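Local coordinates for monomethylamine corrinoid protein 1 (Methanosarcina barkeri, PDB 3EZX) that carries methyl groups on its bound corrinoid between the partner proteins MtmB and MtbA during methanogenesis from monomethylamine, at residues A95-A100 with L148-A153; E138-K143 with E172-S177; K179-G184 with A197-E202. One frame throughout, in Å; residues are numbered along the deposited sequence.

The three contacts all lie in the Rossmann-like B12-binding domain, whose parallel sheet runs in the order 122-125, 94-99, 147-152, 179-183. Interaction 1 joins the two central strands. Interaction 3 lies about 9 Å away, centre to centre, where a loop flanks the outermost strand 179-183; strand 147-152 belongs to interaction 1 and pairs with 179-183. Interaction 2 sits outside the sheet, about 14 Å from interaction 1 and 17 Å from interaction 3. Along the chain the segments of interactions 1 and 2 alternate, and interaction 3 follows both. Ile96 packs on helix 132-141, and a salt bridge joins Arg175 to Asp198. Interactions 1 and 3 reach the corrinoid pocket; interaction 2 is peripheral packing.

Interaction 1. Residues A95-A100 with L148-A153; sequences AITFVA and LLVGSA
Ile96 and Leu149, Thr97 and Val150 sit as neighbours on two adjacent parallel strands in the middle of the Rossmann-like sheet of the B12-binding domain. Five backbone hydrogen bonds zip the strands together, from Ile96 N to Leu148 O (2.9 Å) at one end to Ala100 N to Ser152 O (2.7 Å) at the other. The strand axes diverge by only 15°.

Apolar packing occupies both faces. Beside each other on the face that meets helix 161-171, Ile96 CD1 and Leu149 CD2 approach to 3.8 Å. On the face of helix 107-118, Thr97 CG2 lies alongside Val150 CB at 3.6 Å.

The aromatic contact is a CH-pi one. Phe98 CG lies between its backbone N and carbonyl carbon (chi1 58°), and this swings the ring across to the next strand, over Gly151, whose CA is 3.6 Å from the ring centroid.

The side-chain polar contact and its water lie at the cofactor end. Ser152 OG hydrogen-bonds the bound 5-hydroxybenzimidazolylcobamide, placing this strand end in the corrinoid pocket, and a water there donates to Ser152 OG and, at 3.1 Å, to Phe98 O.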
# COMPACT_ATOMS: atom_id res chain seq x y z
N ALA A 95 6.66 7.85 9.76
CA ALA A 95 5.48 7.61 8.95
C ALA A 95 4.46 6.80 9.74
O ALA A 95 4.77 5.74 10.27
CB ALA A 95 5.87 6.86 7.69
N ILE A 96 3.25 7.33 9.82
CA ILE A 96 2.15 6.68 10.51
C ILE A 96 1.24 6.15 9.40
O ILE A 96 0.53 6.94 8.75
CB ILE A 96 1.38 7.69 11.40
CG1 ILE A 96 2.33 8.30 12.45
CG2 ILE A 96 0.20 6.99 12.05
CD1 ILE A 96 1.68 9.42 13.26
N THR A 97 1.28 4.84 9.18
CA THR A 97 0.50 4.19 8.13
C THR A 97 -0.80 3.54 8.58
O THR A 97 -0.86 2.92 9.64
CB THR A 97 1.35 3.11 7.40
OG1 THR A 97 1.96 2.23 8.37
CG2 THR A 97 2.44 3.76 6.54
N PHE A 98 -1.82 3.64 7.73
CA PHE A 98 -3.11 3.07 8.10
C PHE A 98 -4.03 2.88 6.90
O PHE A 98 -3.82 3.46 5.84
CB PHE A 98 -3.78 4.01 9.09
CG PHE A 98 -3.97 5.40 8.54
CD1 PHE A 98 -5.15 5.75 7.90
CD2 PHE A 98 -2.95 6.34 8.62
CE1 PHE A 98 -5.31 7.02 7.34
CE2 PHE A 98 -3.11 7.61 8.07
CZ PHE A 98 -4.29 7.95 7.43
N VAL A 99 -5.06 2.06 7.08
CA VAL A 99 -6.05 1.83 6.05
C VAL A 99 -7.34 2.42 6.64
O VAL A 99 -7.65 2.19 7.80
CB VAL A 99 -6.24 0.33 5.78
CG1 VAL A 99 -7.24 0.13 4.65
CG2 VAL A 99 -4.91 -0.31 5.45
N ALA A 100 -8.08 3.18 5.83
CA ALA A 100 -9.32 3.82 6.27
C ALA A 100 -10.29 2.91 7.04
O ALA A 100 -10.25 1.69 6.92
CB ALA A 100 -10.03 4.43 5.08
N LEU A 148 4.63 12.05 8.82
CA LEU A 148 3.95 11.82 7.55
C LEU A 148 2.80 10.85 7.75
O LEU A 148 2.99 9.74 8.24
CB LEU A 148 4.92 11.22 6.52
CG LEU A 148 4.31 10.71 5.20
CD1 LEU A 148 3.60 11.85 4.46
CD2 LEU A 148 5.41 10.12 4.34
N LEU A 149 1.60 11.27 7.39
CA LEU A 149 0.43 10.42 7.52
C LEU A 149 0.15 9.73 6.20
O LEU A 149 -0.28 10.37 5.24
CB LEU A 149 -0.79 11.25 7.94
CG LEU A 149 -0.65 11.99 9.28
CD1 LEU A 149 -1.94 12.74 9.59
CD2 LEU A 149 -0.32 10.99 10.39
N VAL A 150 0.42 8.43 6.15
CA VAL A 150 0.21 7.62 4.95
C VAL A 150 -1.09 6.81 5.08
O VAL A 150 -1.15 5.84 5.84
CB VAL A 150 1.39 6.63 4.73
CG1 VAL A 150 1.30 6.01 3.36
CG2 VAL A 150 2.72 7.35 4.92
N GLY A 151 -2.12 7.20 4.33
CA GLY A 151 -3.39 6.49 4.41
C GLY A 151 -3.83 5.71 3.19
O GLY A 151 -3.60 6.12 2.05
N SER A 152 -4.48 4.57 3.42
CA SER A 152 -4.97 3.73 2.34
C SER A 152 -6.48 3.61 2.35
O SER A 152 -7.13 3.77 3.38
CB SER A 152 -4.38 2.32 2.41
OG SER A 152 -3.07 2.27 1.90
N ALA A 153 -7.04 3.30 1.18
CA ALA A 153 -8.47 3.11 1.02
C ALA A 153 -8.70 2.58 -0.40
O ALA A 153 -8.41 3.26 -1.38
CB ALA A 153 -9.20 4.43 1.22
O HOH W 1 -1.60 3.21 3.74

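Interaction 2. Residues E138-K143 with E172-S177; sequences EAAKHK and EKLRDS
Leu174 reaches across to Ala139, Ala140 and Lys143, tying the C-terminal end of helix 132-141 to the loop between helix 161-171 and strand 179-183. Both helices are crossover connections of the Rossmann-like B12-binding domain, each leading from one parallel strand to the next along the chain. The end of the first meets the loop after the second here, at the periphery of the fold, away from the cofactor.

Taking the loop in order, Lys173 comes first and contributes its backbone: its carbonyl O lies 3.7 Å from Lys143 NZ, at the far end of that chain.

Leu174 follows and carries the contact, one methyl on each partner. Its CD2 faces the last turn of the helix, 3.8 Å from Ala139 CB and 4.0 Å from Ala140 CB, and also approaches the backbone at Ala140 N (3.6 Å). Its other methyl, CD1, meets the aliphatic part of Lys143, which crosses it obliquely. Lys143 can lie this way because its CG is anti to the backbone N (chi1 -173°) and the chain beyond stays extended. CG, CD and CE thus pass the methyl in turn, with CG at 3.5 Å from Leu174 CD1. The charged end is carried on past the leucine, while the buried methyl rests on hydrocarbon.

The Arg175 side chain packs on Met166 and Asn170 of helix 161-171, and its NH2 donates to Gly196 O and pairs with Asp198.

Ser177 comes last. Its OG lies loosely beside Lys143, 4.4 Å from CG, and the same OG donates to Leu174 O at 2.5 Å, bracing the backbone behind the leucine.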
# COMPACT_ATOMS: atom_id res chain seq x y z
N GLU A 138 -2.71 9.56 17.31
CA GLU A 138 -1.34 9.13 17.05
C GLU A 138 -0.51 10.33 16.61
O GLU A 138 0.64 10.49 17.03
CB GLU A 138 -1.32 8.06 15.97
CG GLU A 138 -0.02 7.27 15.88
CD GLU A 138 0.29 6.52 17.17
OE1 GLU A 138 -0.66 6.05 17.82
OE2 GLU A 138 1.48 6.40 17.52
N ALA A 139 -1.10 11.17 15.77
CA ALA A 139 -0.41 12.36 15.27
C ALA A 139 -0.14 13.36 16.39
O ALA A 139 0.88 14.06 16.38
CB ALA A 139 -1.24 13.02 14.17
N ALA A 140 -1.05 13.42 17.35
CA ALA A 140 -0.93 14.33 18.49
C ALA A 140 0.26 13.95 19.37
O ALA A 140 1.02 14.81 19.79
CB ALA A 140 -2.21 14.31 19.32
N LYS A 141 0.41 12.66 19.64
CA LYS A 141 1.51 12.16 20.46
C LYS A 141 2.85 12.54 19.84
O LYS A 141 3.86 12.61 20.53
CB LYS A 141 1.44 10.63 20.59
CG LYS A 141 0.13 10.09 21.13
CD LYS A 141 0.10 8.56 21.07
CE LYS A 141 -1.28 8.01 21.41
NZ LYS A 141 -1.37 6.54 21.19
N HIS A 142 2.85 12.77 18.53
CA HIS A 142 4.07 13.12 17.82
C HIS A 142 4.05 14.55 17.27
O HIS A 142 4.72 14.86 16.29
CB HIS A 142 4.29 12.13 16.67
CG HIS A 142 4.58 10.73 17.12
ND1 HIS A 142 5.76 10.37 17.73
CD2 HIS A 142 3.82 9.61 17.08
CE1 HIS A 142 5.73 9.09 18.03
NE2 HIS A 142 4.56 8.60 17.65
N LYS A 143 3.27 15.42 17.91
CA LYS A 143 3.18 16.80 17.47
C LYS A 143 4.52 17.51 17.58
O LYS A 143 5.21 17.40 18.60
CB LYS A 143 2.13 17.55 18.29
CG LYS A 143 1.84 18.96 17.79
CD LYS A 143 0.74 19.61 18.62
CE LYS A 143 0.27 20.92 18.01
NZ LYS A 143 -0.85 21.52 18.78
N GLU A 172 -8.29 20.30 15.31
CA GLU A 172 -7.35 20.09 16.40
C GLU A 172 -6.06 20.82 16.10
O GLU A 172 -5.02 20.51 16.68
CB GLU A 172 -7.09 18.60 16.58
CG GLU A 172 -8.32 17.80 16.99
CD GLU A 172 -8.83 18.18 18.36
OE1 GLU A 172 -8.10 17.98 19.35
OE2 GLU A 172 -9.98 18.68 18.45
N LYS A 173 -6.13 21.78 15.18
CA LYS A 173 -4.98 22.58 14.79
C LYS A 173 -3.71 21.75 14.92
O LYS A 173 -2.81 22.07 15.70
CB LYS A 173 -4.90 23.84 15.65
CG LYS A 173 -6.19 24.65 15.67
CD LYS A 173 -6.04 25.98 16.39
CE LYS A 173 -7.34 26.77 16.34
NZ LYS A 173 -7.19 28.14 16.91
N LEU A 174 -3.65 20.67 14.15
CA LEU A 174 -2.52 19.74 14.16
C LEU A 174 -1.99 19.57 12.74
O LEU A 174 -0.85 19.14 12.52
CB LEU A 174 -3.01 18.39 14.70
CG LEU A 174 -2.00 17.44 15.34
CD1 LEU A 174 -1.36 18.11 16.54
CD2 LEU A 174 -2.71 16.17 15.78
N ARG A 175 -2.83 19.94 11.77
CA ARG A 175 -2.53 19.85 10.35
C ARG A 175 -1.15 20.31 9.90
O ARG A 175 -0.24 19.51 9.69
CB ARG A 175 -3.59 20.63 9.56
CG ARG A 175 -3.37 20.63 8.06
CD ARG A 175 -3.55 19.25 7.47
NE ARG A 175 -3.34 19.25 6.02
CZ ARG A 175 -2.16 19.30 5.43
NH1 ARG A 175 -1.04 19.36 6.15
NH2 ARG A 175 -2.09 19.32 4.11
N ASP A 176 -1.00 21.62 9.75
CA ASP A 176 0.24 22.24 9.29
C ASP A 176 1.54 21.69 9.86
O ASP A 176 2.61 21.95 9.31
CB ASP A 176 0.15 23.75 9.52
CG ASP A 176 -1.12 24.36 8.95
OD1 ASP A 176 -1.44 24.08 7.77
OD2 ASP A 176 -1.80 25.11 9.68
N SER A 177 1.47 20.94 10.95
CA SER A 177 2.68 20.37 11.54
C SER A 177 3.00 18.99 10.96
O SER A 177 4.08 18.44 11.22
CB SER A 177 2.53 20.26 13.07
OG SER A 177 1.51 19.36 13.44

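Interaction 3. Residues K179-G184 with A197-E202; sequences KCMFGG and ADATAE
Asp198 lies against Lys179 and Cys180 at the edge of the Rossmann-like sheet, where the loop before helix 204-213 runs beside the outermost strand, 179-183. The carboxylate is turned back along the strand: with CG beside its own backbone N (chi1 -56°), OD1 comes to 3.4 Å from Lys179 CA and CG to 3.6 Å from Cys180 N. The other oxygen, OD2, forms a salt bridge with Arg175. With an alanine here, the Arg175 guanidinium would probably lose its carboxylate mate and be freer to turn, and the strand edge at Cys180 would be less well covered. Behind the carboxylate, Asp198 N donates to Cys180 O (2.8 Å, 153° at the hydrogen), and Ala199 N adds a weak bond to the same oxygen, beside the single backbone bridge of Met181 with Ala199.

The Phe182 ring turns toward helix 161-171 and meets Ala197 CB at its edge, in the ring plane, with CD1 3.9 Å from that methyl. Met181 projects from the other face, its CG 3.7 Å from Thr200 N, and its side chain reaches the bound corrinoid. Gly184 O, just past the strand, hydrogen-bonds the cofactor. Thr200 lies beside the strand at Phe182, its OG1 anti to its backbone N (chi1 170°) and 3.1 Å from Phe182 O, a weak and unsettled bond since Ala201 O competes for the same proton.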
# COMPACT_ATOMS: atom_id res chain seq x y z
N LYS A 179 2.60 16.25 7.31
CA LYS A 179 2.36 16.11 5.87
C LYS A 179 1.43 14.91 5.67
O LYS A 179 1.58 13.89 6.33
CB LYS A 179 3.70 15.91 5.16
CG LYS A 179 4.56 14.85 5.83
CD LYS A 179 6.05 15.06 5.62
CE LYS A 179 6.83 14.00 6.40
NZ LYS A 179 8.30 14.15 6.36
N CYS A 180 0.46 15.04 4.77
CA CYS A 180 -0.51 13.97 4.52
C CYS A 180 -0.52 13.40 3.10
O CYS A 180 -0.72 14.13 2.13
CB CYS A 180 -1.92 14.46 4.85
SG CYS A 180 -2.18 14.84 6.59
N MET A 181 -0.32 12.09 3.00
CA MET A 181 -0.33 11.40 1.71
C MET A 181 -1.34 10.26 1.74
O MET A 181 -1.22 9.33 2.54
CB MET A 181 1.07 10.86 1.38
CG MET A 181 1.18 10.14 0.03
SD MET A 181 2.85 9.57 -0.39
CE MET A 181 3.01 8.14 0.66
N PHE A 182 -2.36 10.34 0.88
CA PHE A 182 -3.37 9.30 0.80
C PHE A 182 -3.21 8.52 -0.51
O PHE A 182 -2.71 9.06 -1.49
CB PHE A 182 -4.78 9.89 0.89
CG PHE A 182 -5.14 10.42 2.25
CD1 PHE A 182 -5.03 11.78 2.53
CD2 PHE A 182 -5.59 9.57 3.24
CE1 PHE A 182 -5.36 12.28 3.79
CE2 PHE A 182 -5.93 10.05 4.50
CZ PHE A 182 -5.82 11.41 4.78
N GLY A 183 -3.63 7.26 -0.51
CA GLY A 183 -3.53 6.45 -1.72
C GLY A 183 -4.57 5.34 -1.75
O GLY A 183 -5.48 5.32 -0.93
N GLY A 184 -4.44 4.43 -2.70
CA GLY A 184 -5.40 3.34 -2.78
C GLY A 184 -5.79 2.91 -4.18
O GLY A 184 -5.52 1.77 -4.58
N ALA A 197 -5.05 17.40 1.06
CA ALA A 197 -3.86 16.59 1.28
C ALA A 197 -2.62 17.16 0.60
O ALA A 197 -2.70 18.14 -0.13
CB ALA A 197 -4.11 15.17 0.80
N ASP A 198 -1.48 16.52 0.83
CA ASP A 198 -0.22 16.96 0.25
C ASP A 198 0.26 16.12 -0.93
O ASP A 198 1.13 16.56 -1.68
CB ASP A 198 0.88 16.99 1.32
CG ASP A 198 0.51 17.84 2.51
OD1 ASP A 198 1.41 18.19 3.31
OD2 ASP A 198 -0.68 18.16 2.66
N ALA A 199 -0.29 14.92 -1.09
CA ALA A 199 0.14 14.06 -2.19
C ALA A 199 -0.64 12.76 -2.39
O ALA A 199 -1.80 12.62 -2.00
CB ALA A 199 1.62 13.75 -2.05
N THR A 200 0.05 11.81 -3.02
CA THR A 200 -0.46 10.48 -3.33
C THR A 200 0.52 9.81 -4.29
O THR A 200 1.36 10.47 -4.89
CB THR A 200 -1.84 10.51 -4.02
OG1 THR A 200 -2.16 9.20 -4.50
CG2 THR A 200 -1.85 11.49 -5.17
N ALA A 201 0.42 8.49 -4.40
CA ALA A 201 1.28 7.73 -5.30
C ALA A 201 0.44 6.66 -5.97
O ALA A 201 -0.73 6.47 -5.62
CB ALA A 201 2.42 7.10 -4.52
N GLU A 202 1.02 5.97 -6.93
CA GLU A 202 0.29 4.93 -7.64
C GLU A 202 0.87 3.56 -7.35
O GLU A 202 0.28 2.54 -7.69
CB GLU A 202 0.30 5.20 -9.14
CG GLU A 202 -0.43 6.47 -9.53
CD GLU A 202 -0.23 6.83 -10.99
OE1 GLU A 202 -0.55 5.99 -11.86
OE2 GLU A 202 0.24 7.95 -11.27